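Local coordinates for protein 4-methyl-5(B-hydroxyethyl)-thiazole monophosphate biosynthesis enzyme (Vibrio cholerae O1 biovar El Tor, PDB 3OT1) that belongs to the DJ-1/PfpI family and probably takes part in making the thiazole phosphate precursor of thiamine, at residues R11-V16 against T40-G45. Numbering follows the deposited sequence. Where two conformers were deposited one is given.
Sequences RILVPV and TMAAVG. With NA (sodium ion), chain D.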
loop_
_atom_site.group_PDB
_atom_site.type_symbol
_atom_site.label_atom_id
_atom_site.label_comp_id
_atom_site.label_asym_id
_atom_site.label_seq_id
_atom_site.Cartn_x
_atom_site.Cartn_y
_atom_site.Cartn_z
ATOM N N ARG B 11 14.804 -10.304 -10.693
ATOM C CA ARG B 11 14.703 -8.954 -11.191
ATOM C C ARG B 11 13.304 -8.702 -11.714
ATOM O O ARG B 11 12.812 -9.439 -12.588
ATOM C CB ARG B 11 15.685 -8.711 -12.323
ATOM C CG ARG B 11 17.135 -8.959 -11.958
ATOM C CD ARG B 11 17.978 -9.238 -13.194
ATOM N NE ARG B 11 17.543 -10.452 -13.880
ATOM C CZ ARG B 11 18.044 -10.866 -15.040
ATOM N NH1 ARG B 11 18.998 -10.153 -15.657
ATOM N NH2 ARG B 11 17.572 -11.980 -15.588
ATOM N N ILE B 12 12.648 -7.678 -11.190
ATOM C CA ILE B 12 11.255 -7.398 -11.537
ATOM C C ILE B 12 11.143 -6.000 -12.119
ATOM O O ILE B 12 11.655 -5.057 -11.531
ATOM C CB ILE B 12 10.329 -7.452 -10.294
ATOM C CG1 ILE B 12 10.694 -8.621 -9.348
ATOM C CG2 ILE B 12 8.839 -7.404 -10.781
ATOM C CD1 ILE B 12 10.392 -9.943 -9.921
ATOM N N LEU B 13 10.469 -5.881 -13.252
ATOM C CA LEU B 13 10.140 -4.594 -13.849
ATOM C C LEU B 13 8.709 -4.203 -13.481
ATOM O O LEU B 13 7.807 -4.989 -13.700
ATOM C CB LEU B 13 10.298 -4.677 -15.368
ATOM C CG LEU B 13 9.988 -3.393 -16.118
ATOM C CD1 LEU B 13 10.896 -2.247 -15.670
ATOM C CD2 LEU B 13 10.123 -3.608 -17.600
ATOM N N VAL B 14 8.563 -2.997 -12.911
ATOM C CA VAL B 14 7.273 -2.459 -12.543
ATOM C C VAL B 14 7.077 -1.138 -13.296
ATOM O O VAL B 14 7.543 -0.075 -12.859
ATOM C CB VAL B 14 7.159 -2.237 -11.016
ATOM C CG1 VAL B 14 5.785 -1.680 -10.657
ATOM C CG2 VAL B 14 7.478 -3.526 -10.258
ATOM N N PRO B 15 6.357 -1.171 -14.428
ATOM C CA PRO B 15 6.045 0.074 -15.121
ATOM C C PRO B 15 5.062 0.915 -14.320
ATOM O O PRO B 15 4.193 0.391 -13.630
ATOM C CB PRO B 15 5.412 -0.409 -16.421
ATOM C CG PRO B 15 5.905 -1.847 -16.578
ATOM C CD PRO B 15 5.882 -2.352 -15.174
ATOM N N VAL B 16 5.222 2.228 -14.433
ATOM C CA VAL B 16 4.319 3.178 -13.851
ATOM C C VAL B 16 3.987 4.250 -14.863
ATOM O O VAL B 16 4.780 4.551 -15.759
ATOM C CB VAL B 16 4.904 3.803 -12.548
ATOM C CG1 VAL B 16 5.046 2.752 -11.470
ATOM C CG2 VAL B 16 6.182 4.561 -12.817
ATOM N N THR B 40 12.776 -2.668 -10.359
ATOM C CA THR B 40 12.961 -1.468 -11.134
ATOM C C THR B 40 11.612 -0.877 -11.507
ATOM O O THR B 40 10.847 -1.494 -12.241
ATOM C CB THR B 40 13.739 -1.769 -12.438
ATOM O OG1 THR B 40 15.003 -2.360 -12.105
ATOM C CG2 THR B 40 13.952 -0.510 -13.261
HETATM N N MSE B 41 11.359 0.335 -11.036
HETATM C CA MSE B 41 10.220 1.115 -11.492
HETATM C C MSE B 41 10.630 1.889 -12.732
HETATM O O MSE B 41 11.685 2.532 -12.737
HETATM C CB MSE B 41 9.775 2.058 -10.372
HETATM C CG MSE B 41 9.279 1.336 -9.130
HETATM SE SE MSE B 41 9.064 2.520 -7.596
HETATM C CE MSE B 41 7.942 3.853 -8.595
ATOM N N ALA B 42 9.797 1.834 -13.780
ATOM C CA ALA B 42 10.113 2.470 -15.050
ATOM C C ALA B 42 8.894 3.245 -15.552
ATOM O O ALA B 42 7.798 2.693 -15.610
ATOM C CB ALA B 42 10.548 1.430 -16.099
ATOM N N ALA B 43 9.097 4.504 -15.930
ATOM C CA ALA B 43 7.983 5.384 -16.238
ATOM C C ALA B 43 7.626 5.392 -17.721
ATOM O O ALA B 43 8.512 5.557 -18.568
ATOM C CB ALA B 43 8.264 6.826 -15.791
ATOM N N VAL B 44 6.334 5.289 -18.014
ATOM C CA VAL B 44 5.800 5.553 -19.332
ATOM C C VAL B 44 5.768 7.075 -19.517
ATOM O O VAL B 44 5.326 7.806 -18.630
ATOM C CB VAL B 44 4.407 4.928 -19.476
ATOM C CG1 VAL B 44 3.753 5.297 -20.791
ATOM C CG2 VAL B 44 4.506 3.410 -19.306
ATOM N N GLY B 45 6.215 7.529 -20.685
ATOM C CA GLY B 45 6.268 8.946 -21.005
ATOM C C GLY B 45 7.644 9.526 -20.872
ATOM O O GLY B 45 8.606 8.784 -20.801
HETATM NA NA NA D . 9.455 6.929 -20.141
HETATM O O HOH W 1 10.424 8.271 -18.363
#
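The flat groups here are the peptide planes of I12 to V16 and T40 to V44, which lie side by side as neighbouring parallel strands, hydrogen-bonded across the seam, with side chains on both faces of the sheet. L13, P15, T40 and A42 share one face: in L13, chi1 of -180° and chi2 of 60° together bring CD1 to A42 CB at 3.7 Å, on the side packed by helix 91-102. On the other face, towards helix 22-34, V16 CG2 faces A43 CB at 4.3 Å, and V16 CG1 lies near the terminal CE of selenomethionine M41 in one of its two conformers.

Five backbone bonds run along the seam. T40 N gives to I12 O (2.9 Å) and V44 N to V16 O (2.8 Å). Between them V14 N reaches T40 O, and V16 N reaches A42 O. The middle bond, A42 N to V14 O, is the longest at 3.1 Å; its donor stands 42° out of the carbonyl plane. P15 CA lies 3.2 Å from A42 O, a CA-H...O contact beside the V16 N bond to the same oxygen.

This is the parallel pairing of a beta-alpha-beta crossover through helix 22-34. On either side of V44 in the sequence, the carbonyls of A43 and G45 bind sodium (G45 O at 2.1 Å) with T63, E65 and water, so the cation would probably further polarise the A43-V44 peptide, whose N-H holds V16 O.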